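Side-chain contacts in endo-beta-1,2-glucanase (Talaromyces funiculosus, PDB 6IMV), which hydrolyses internal beta-1,2-glucosidic linkages in beta-1,2-glucans as an endo-acting fungal glycoside hydrolase: residues H304-V309 and R322-A327; P388-L391 and G397-W400. All coordinates share one frame; numbering follows the deposited sequence.

Interaction 1 of 2, residues H304-V309 and R322-A327; sequences HETWKV and RVFQNA. With GLC (alpha-D-glucopyranose), chain D.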
ATOM      1  N   HIS A 304      -2.059  -5.871   4.390  1.00 11.61           N
ATOM      2  CA  HIS A 304      -1.200  -5.316   3.325  1.00 11.99           C
ATOM      3  C   HIS A 304      -1.156  -6.252   2.112  1.00 11.61           C
ATOM      4  O   HIS A 304      -0.942  -5.784   1.001  1.00 10.58           O
ATOM      5  CB  HIS A 304       0.215  -4.988   3.835  1.00 13.07           C
ATOM      6  CG  HIS A 304       1.153  -6.145   3.803  1.00 14.17           C
ATOM      7  ND1 HIS A 304       1.152  -7.131   4.775  1.00 14.73           N
ATOM      8  CD2 HIS A 304       2.114  -6.491   2.923  1.00 15.22           C
ATOM      9  CE1 HIS A 304       2.067  -8.038   4.487  1.00 14.90           C
ATOM     10  NE2 HIS A 304       2.671  -7.666   3.362  1.00 15.55           N
ATOM     11  N   GLU A 305      -1.380  -7.558   2.332  1.00 11.21           N
ATOM     12  CA  GLU A 305      -1.296  -8.578   1.271  1.00 11.60           C
ATOM     13  C   GLU A 305      -2.346  -8.347   0.169  1.00 11.50           C
ATOM     14  O   GLU A 305      -2.221  -8.913  -0.914  1.00 11.18           O
ATOM     15  CB  GLU A 305      -1.449  -9.984   1.865  1.00 11.53           C
ATOM     16  CG  GLU A 305      -0.334 -10.361   2.817  1.00 11.47           C
ATOM     17  CD  GLU A 305      -0.650 -11.527   3.751  1.00 11.58           C
ATOM     18  OE1 GLU A 305      -1.571 -12.310   3.447  1.00 10.70           O
ATOM     19  OE2 GLU A 305       0.012 -11.629   4.803  1.00 11.57           O
ATOM     20  N   THR A 306      -3.356  -7.505   0.445  1.00 11.50           N
ATOM     21  CA  THR A 306      -4.500  -7.247  -0.434  1.00 11.81           C
ATOM     22  C   THR A 306      -4.262  -6.011  -1.326  1.00 11.81           C
ATOM     23  O   THR A 306      -5.110  -5.663  -2.135  1.00 11.80           O
ATOM     24  CB  THR A 306      -5.763  -7.122   0.431  1.00 11.99           C
ATOM     25  OG1 THR A 306      -5.963  -8.384   1.070  1.00 11.86           O
ATOM     26  CG2 THR A 306      -7.006  -6.747  -0.341  1.00 12.17           C
ATOM     27  N   TRP A 307      -3.076  -5.397  -1.205  1.00 11.95           N
ATOM     28  CA  TRP A 307      -2.643  -4.161  -1.884  1.00 12.33           C
ATOM     29  C   TRP A 307      -3.013  -4.124  -3.375  1.00 11.59           C
ATOM     30  O   TRP A 307      -3.342  -3.057  -3.889  1.00 11.34           O
ATOM     31  CB  TRP A 307      -1.129  -4.033  -1.708  1.00 13.85           C
ATOM     32  CG  TRP A 307      -0.481  -2.713  -1.983  1.00 15.27           C
ATOM     33  CD1 TRP A 307      -0.421  -2.029  -3.162  1.00 16.23           C
ATOM     34  CD2 TRP A 307       0.362  -1.993  -1.059  1.00 17.40           C
ATOM     35  NE1 TRP A 307       0.358  -0.910  -3.020  1.00 18.03           N
ATOM     36  CE2 TRP A 307       0.870  -0.869  -1.748  1.00 17.69           C
ATOM     37  CE3 TRP A 307       0.743  -2.198   0.274  1.00 17.67           C
ATOM     38  CZ2 TRP A 307       1.715   0.058  -1.137  1.00 18.18           C
ATOM     39  CZ3 TRP A 307       1.585  -1.286   0.874  1.00 18.75           C
ATOM     40  CH2 TRP A 307       2.064  -0.174   0.175  1.00 18.29           C
ATOM     41  N   LYS A 308      -2.901  -5.259  -4.075  1.00 11.19           N
ATOM     42  CA  LYS A 308      -3.043  -5.299  -5.535  1.00 11.23           C
ATOM     43  C   LYS A 308      -4.404  -4.753  -5.985  1.00 11.40           C
ATOM     44  O   LYS A 308      -4.500  -4.190  -7.068  1.00 11.70           O
ATOM     45  CB  LYS A 308      -2.831  -6.715  -6.078  1.00 11.13           C
ATOM     46  CG  LYS A 308      -3.928  -7.716  -5.745  1.00 11.20           C
ATOM     47  CD  LYS A 308      -3.534  -9.151  -6.008  1.00 11.11           C
ATOM     48  CE  LYS A 308      -4.695 -10.112  -5.878  1.00 11.18           C
ATOM     49  NZ  LYS A 308      -4.322 -11.485  -6.291  1.00 11.39           N
ATOM     50  N   VAL A 309      -5.447  -4.914  -5.160  1.00 11.71           N
ATOM     51  CA  VAL A 309      -6.814  -4.559  -5.565  1.00 11.98           C
ATOM     52  C   VAL A 309      -6.966  -3.031  -5.637  1.00 12.40           C
ATOM     53  O   VAL A 309      -7.900  -2.554  -6.270  1.00 12.47           O
ATOM     54  CB  VAL A 309      -7.879  -5.192  -4.649  1.00 11.67           C
ATOM     55  CG1 VAL A 309      -7.672  -6.688  -4.512  1.00 11.85           C
ATOM     56  CG2 VAL A 309      -7.943  -4.521  -3.286  1.00 11.36           C
ATOM     57  N   ARG A 322     -16.331 -11.374  -4.450  1.00 14.76           N
ATOM     58  CA  ARG A 322     -16.997 -12.187  -3.406  1.00 14.67           C
ATOM     59  C   ARG A 322     -15.961 -12.785  -2.439  1.00 13.85           C
ATOM     60  O   ARG A 322     -16.151 -12.746  -1.234  1.00 13.31           O
ATOM     61  CB  ARG A 322     -17.847 -13.294  -4.042  1.00 15.03           C
ATOM     62  CG  ARG A 322     -19.152 -12.807  -4.657  1.00 15.46           C
ATOM     63  CD  ARG A 322     -19.771 -13.849  -5.569  1.00 15.82           C
ATOM     64  NE  ARG A 322     -20.083 -15.088  -4.865  1.00 16.24           N
ATOM     65  CZ  ARG A 322     -20.000 -16.313  -5.386  1.00 16.05           C
ATOM     66  NH1 ARG A 322     -20.212 -17.361  -4.614  1.00 17.21           N
ATOM     67  NH2 ARG A 322     -19.685 -16.501  -6.656  1.00 15.89           N
ATOM     68  N   VAL A 323     -14.875 -13.343  -2.976  1.00 12.91           N
ATOM     69  CA  VAL A 323     -13.817 -13.948  -2.159  1.00 12.83           C
ATOM     70  C   VAL A 323     -13.173 -12.871  -1.279  1.00 12.40           C
ATOM     71  O   VAL A 323     -12.886 -13.106  -0.105  1.00 12.72           O
ATOM     72  CB  VAL A 323     -12.777 -14.672  -3.034  1.00 12.87           C
ATOM     73  CG1 VAL A 323     -11.518 -15.012  -2.256  1.00 13.09           C
ATOM     74  CG2 VAL A 323     -13.370 -15.929  -3.663  1.00 13.16           C
ATOM     75  N   PHE A 324     -12.950 -11.684  -1.842  1.00 11.90           N
ATOM     76  CA  PHE A 324     -12.300 -10.608  -1.090  1.00 12.30           C
ATOM     77  C   PHE A 324     -13.290  -9.937  -0.120  1.00 12.45           C
ATOM     78  O   PHE A 324     -12.870  -9.437   0.927  1.00 11.94           O
ATOM     79  CB  PHE A 324     -11.612  -9.628  -2.043  1.00 12.21           C
ATOM     80  CG  PHE A 324     -10.255 -10.113  -2.489  1.00 11.95           C
ATOM     81  CD1 PHE A 324     -10.139 -11.150  -3.398  1.00 12.25           C
ATOM     82  CD2 PHE A 324      -9.095  -9.564  -1.963  1.00 11.87           C
ATOM     83  CE1 PHE A 324      -8.888 -11.596  -3.809  1.00 12.52           C
ATOM     84  CE2 PHE A 324      -7.850 -10.029  -2.352  1.00 12.23           C
ATOM     85  CZ  PHE A 324      -7.745 -11.029  -3.292  1.00 12.35           C
ATOM     86  N   GLN A 325     -14.587  -9.944  -0.445  1.00 12.92           N
ATOM     87  CA  GLN A 325     -15.597  -9.494   0.508  1.00 14.02           C
ATOM     88  C   GLN A 325     -15.592 -10.446   1.718  1.00 13.65           C
ATOM     89  O   GLN A 325     -15.621 -10.013   2.859  1.00 13.35           O
ATOM     90  CB  GLN A 325     -16.985  -9.392  -0.135  1.00 15.54           C
ATOM     91  CG  GLN A 325     -17.992  -8.663   0.750  1.00 17.43           C
ATOM     92  CD  GLN A 325     -19.277  -8.264   0.060  1.00 19.04           C
ATOM     93  OE1 GLN A 325     -19.574  -8.678  -1.046  1.00 21.88           O
ATOM     94  NE2 GLN A 325     -20.081  -7.471   0.739  1.00 22.03           N
ATOM     95  N   ASN A 326     -15.549 -11.755   1.454  1.00 13.46           N
ATOM     96  CA  ASN A 326     -15.466 -12.763   2.512  1.00 13.37           C
ATOM     97  C   ASN A 326     -14.263 -12.475   3.424  1.00 13.17           C
ATOM     98  O   ASN A 326     -14.361 -12.640   4.630  1.00 13.62           O
ATOM     99  CB  ASN A 326     -15.395 -14.178   1.935  1.00 13.36           C
ATOM    100  CG  ASN A 326     -16.749 -14.821   1.714  1.00 13.56           C
ATOM    101  OD1 ASN A 326     -17.785 -14.155   1.738  1.00 12.99           O
ATOM    102  ND2 ASN A 326     -16.743 -16.133   1.510  1.00 13.22           N
ATOM    103  N   ALA A 327     -13.133 -12.047   2.843  1.00 12.68           N
ATOM    104  CA  ALA A 327     -11.922 -11.764   3.621  1.00 12.01           C
ATOM    105  C   ALA A 327     -12.246 -10.776   4.745  1.00 11.62           C
ATOM    106  O   ALA A 327     -11.689 -10.886   5.838  1.00 11.34           O
ATOM    107  CB  ALA A 327     -10.821 -11.229   2.733  1.00 11.70           C
TER
HETATM  108  C1  GLC D   1       7.454 -10.803   1.429  1.00 15.78           C
HETATM  109  C2  GLC D   1       7.015  -9.411   1.033  1.00 16.13           C
HETATM  110  C3  GLC D   1       5.610  -9.126   1.531  1.00 16.29           C
HETATM  111  C4  GLC D   1       4.652 -10.158   0.962  1.00 16.20           C
HETATM  112  C5  GLC D   1       5.133 -11.554   1.361  1.00 15.62           C
HETATM  113  C6  GLC D   1       4.296 -12.643   0.695  1.00 15.37           C
HETATM  114  O1  GLC D   1       7.574 -10.789   2.867  1.00 16.60           O
HETATM  115  O2  GLC D   1       7.918  -8.478   1.644  1.00 16.46           O
HETATM  116  O3  GLC D   1       5.171  -7.824   1.148  1.00 16.68           O
HETATM  117  O4  GLC D   1       3.320  -9.887   1.417  1.00 15.95           O
HETATM  118  O5  GLC D   1       6.498 -11.750   0.971  1.00 15.46           O
HETATM  119  O6  GLC D   1       4.402 -12.567  -0.730  1.00 15.25           O

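Interaction 2 of 2, residues P388-L391 and G397-W400; sequences PTVL and GMAW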
ATOM      1  N   PRO A 388      -8.580  -2.658   3.426  1.00 11.67           N
ATOM      2  CA  PRO A 388      -9.347  -3.553   2.557  1.00 11.62           C
ATOM      3  C   PRO A 388     -10.844  -3.560   2.912  1.00 11.58           C
ATOM      4  O   PRO A 388     -11.682  -3.746   2.036  1.00 11.08           O
ATOM      5  CB  PRO A 388      -8.746  -4.955   2.782  1.00 11.76           C
ATOM      6  CG  PRO A 388      -7.482  -4.716   3.580  1.00 12.04           C
ATOM      7  CD  PRO A 388      -7.677  -3.405   4.310  1.00 11.75           C
ATOM      8  N   THR A 389     -11.156  -3.351   4.196  1.00 11.53           N
ATOM      9  CA  THR A 389     -12.528  -3.260   4.669  1.00 11.41           C
ATOM     10  C   THR A 389     -13.191  -2.013   4.060  1.00 11.57           C
ATOM     11  O   THR A 389     -14.348  -2.065   3.625  1.00 11.22           O
ATOM     12  CB  THR A 389     -12.583  -3.230   6.200  1.00 11.38           C
ATOM     13  OG1 THR A 389     -11.627  -4.152   6.727  1.00 11.88           O
ATOM     14  CG2 THR A 389     -13.961  -3.549   6.729  1.00 11.36           C
ATOM     15  N   VAL A 390     -12.440  -0.907   4.019  1.00 11.26           N
ATOM     16  CA  VAL A 390     -12.939   0.378   3.539  1.00 11.52           C
ATOM     17  C   VAL A 390     -13.444   0.238   2.091  1.00 12.07           C
ATOM     18  O   VAL A 390     -14.444   0.860   1.731  1.00 11.12           O
ATOM     19  CB  VAL A 390     -11.869   1.480   3.662  1.00 11.30           C
ATOM     20  CG1 VAL A 390     -12.216   2.707   2.827  1.00 11.39           C
ATOM     21  CG2 VAL A 390     -11.640   1.864   5.116  1.00 11.23           C
ATOM     22  N   LEU A 391     -12.758  -0.574   1.277  1.00 12.56           N
ATOM     23  CA  LEU A 391     -13.125  -0.761  -0.137  1.00 13.08           C
ATOM     24  C   LEU A 391     -14.534  -1.356  -0.271  1.00 13.38           C
ATOM     25  O   LEU A 391     -15.216  -1.071  -1.256  1.00 13.29           O
ATOM     26  CB  LEU A 391     -12.080  -1.641  -0.824  1.00 13.68           C
ATOM     27  CG  LEU A 391     -10.689  -1.014  -0.967  1.00 14.01           C
ATOM     28  CD1 LEU A 391      -9.695  -2.000  -1.551  1.00 13.93           C
ATOM     29  CD2 LEU A 391     -10.745   0.251  -1.815  1.00 14.39           C
ATOM     30  N   GLY A 397     -15.278   0.093   7.935  1.00 13.10           N
ATOM     31  CA  GLY A 397     -13.856   0.431   7.872  1.00 13.20           C
ATOM     32  C   GLY A 397     -13.487   1.528   8.858  1.00 13.08           C
ATOM     33  O   GLY A 397     -12.568   1.383   9.677  1.00 12.86           O
ATOM     34  N   MET A 398     -14.234   2.629   8.794  1.00 13.49           N
ATOM     35  CA  MET A 398     -13.962   3.818   9.607  1.00 13.79           C
ATOM     36  C   MET A 398     -14.334   3.590  11.081  1.00 13.38           C
ATOM     37  O   MET A 398     -13.729   4.207  11.955  1.00 14.13           O
ATOM     38  CB  MET A 398     -14.710   5.032   9.061  1.00 14.49           C
ATOM     39  CG  MET A 398     -14.079   5.595   7.805  1.00 15.08           C
ATOM     40  SD  MET A 398     -12.369   6.110   8.090  1.00 17.06           S
ATOM     41  CE  MET A 398     -11.509   4.730   7.339  1.00 14.44           C
ATOM     42  N   ALA A 399     -15.304   2.711  11.358  1.00 12.93           N
ATOM     43  CA  ALA A 399     -15.623   2.347  12.745  1.00 12.46           C
ATOM     44  C   ALA A 399     -14.404   1.665  13.387  1.00 12.48           C
ATOM     45  O   ALA A 399     -14.029   1.993  14.530  1.00 12.22           O
ATOM     46  CB  ALA A 399     -16.851   1.469  12.814  1.00 12.39           C
ATOM     47  N   TRP A 400     -13.784   0.738  12.650  1.00 11.91           N
ATOM     48  CA  TRP A 400     -12.607   0.031  13.136  1.00 12.09           C
ATOM     49  C   TRP A 400     -11.429   0.997  13.290  1.00 12.21           C
ATOM     50  O   TRP A 400     -10.711   0.962  14.293  1.00 12.25           O
ATOM     51  CB  TRP A 400     -12.270  -1.150  12.228  1.00 11.93           C
ATOM     52  CG  TRP A 400     -13.135  -2.335  12.506  1.00 11.46           C
ATOM     53  CD1 TRP A 400     -14.254  -2.718  11.825  1.00 11.18           C
ATOM     54  CD2 TRP A 400     -12.959  -3.296  13.558  1.00 11.15           C
ATOM     55  NE1 TRP A 400     -14.787  -3.838  12.388  1.00 10.69           N
ATOM     56  CE2 TRP A 400     -14.019  -4.217  13.451  1.00 10.81           C
ATOM     57  CE3 TRP A 400     -12.032  -3.454  14.591  1.00 11.30           C
ATOM     58  CZ2 TRP A 400     -14.152  -5.297  14.319  1.00 11.11           C
ATOM     59  CZ3 TRP A 400     -12.169  -4.515  15.457  1.00 11.16           C
ATOM     60  CH2 TRP A 400     -13.214  -5.424  15.320  1.00 11.14           C
TER

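Interaction 1 of 2, residues H304-V309 and R322-A327
Lys308 NZ is gripped by three groups beyond the contact: it forms a salt bridge with Glu252 and hydrogen bonds with the Pro248 carbonyl and the Tyr472 hydroxyl. Short of that ammonium the Lys308 chain is extended beyond CG, and Lys308 CE passes 4.1 Å from Phe324 CZ, the side chains crossing at about a right angle. Phe324 is the hub of the contact, since each of its three partners from 304-309 meets it on the ring. Thr306 CG2 comes in at the ring edge, near its plane, 3.9 Å from Phe324 CD2. Its position follows from chi1 of -63°, which turns the methyl anti to the backbone N. Val309 CG1 approaches obliquely, 4.0 Å from Phe324 CE2. At the start of the segment, His304 NE2 donates a hydrogen bond to O4 of the glucose GLC at 3.0 Å and a weak one to O3; Glu250 and Asp247 bind the same sugar. Glu305 CG lies over one face of the His304 ring, offset toward the rim. The 304-309 segment, 3-10 over 304-307, thus packs between the sugar and helix 318-337, with helix 387-392 touching Thr306 and Val309, and Gln296 of strand 290-296 touching Phe324.

Interaction 2 of 2, residues P388-L391 and G397-W400
Val390 and Gly397 meet where their helices come closest within these segments: their CA atoms are 4.4 Å apart, and Val390 CG2 stands 3.8 Å from Gly397 CA. Because the glycine has no side chain, the valine methyl rests directly on the backbone. The valine rotamer explains which methyl does this. With chi1 at 164°, CG1 is turned anti to the backbone N, while CG2 swings beside that N and faces the second helix. The same methyl, Val390 CG2, also meets Met398 CE at 3.6 Å, so a single methyl serves two partners, whereas Val390 CG1 remains 5.0 Å from Met398 CE.

Met398 reaches this point by folding its chain rather than extending it. Its CG starts out beside the backbone N; a chi2 of -59° and a chi3 of 103° then bend the thioether twice and carry the terminal methyl back toward Val390. The contact is therefore made by CE and not by sulfur, since Met398 SD lies 5.2 Å from Val390 CG2. The two side chains run obliquely to one another.

Thr389 splits its two branches between different tasks. Thr389 CG2 lies 4.1 Å from Gly397 N, a loose van der Waals contact of the methyl with the Gly397 backbone, while OG1 is hydrogen-bonded to the carboxylate of Glu328 on helix 318-337, which probably helps hold the rotation of the side chain. All four touching residues are buried. Beyond them, Val390 and Met398 both touch Ile443 of helix 433-443, and Met398 also packs on helix 30-41.

The arrangement is a close approach of two consecutive helices, 387-392 and 394-405, which are separated by one residue and meet at Gly397. It is plain core packing in an enzyme with more helix than strand, consistent with the (alpha/alpha)6-barrel fold of its family.

How the interactions relate
Both segments of interaction 1 precede those of interaction 2 in the sequence, and the centres of the two contacts lie about 12 Å apart. They nevertheless touch directly: Val309 CG2 is 3.5 Å from Leu391 CD1, and Thr306 CG2 is 4.0 Å from Pro388 CB. Helix 387-392 is the common element. Helix 318-337 is shared too, giving Phe324 to interaction 1 and Glu328 as the outside partner of Thr389 in interaction 2. Helix 387-392 thus uses Pro388 and Leu391 toward 304-309 and Thr389 and Val390 toward 397-400, which places it between the sugar-contacting segment and helix 394-405.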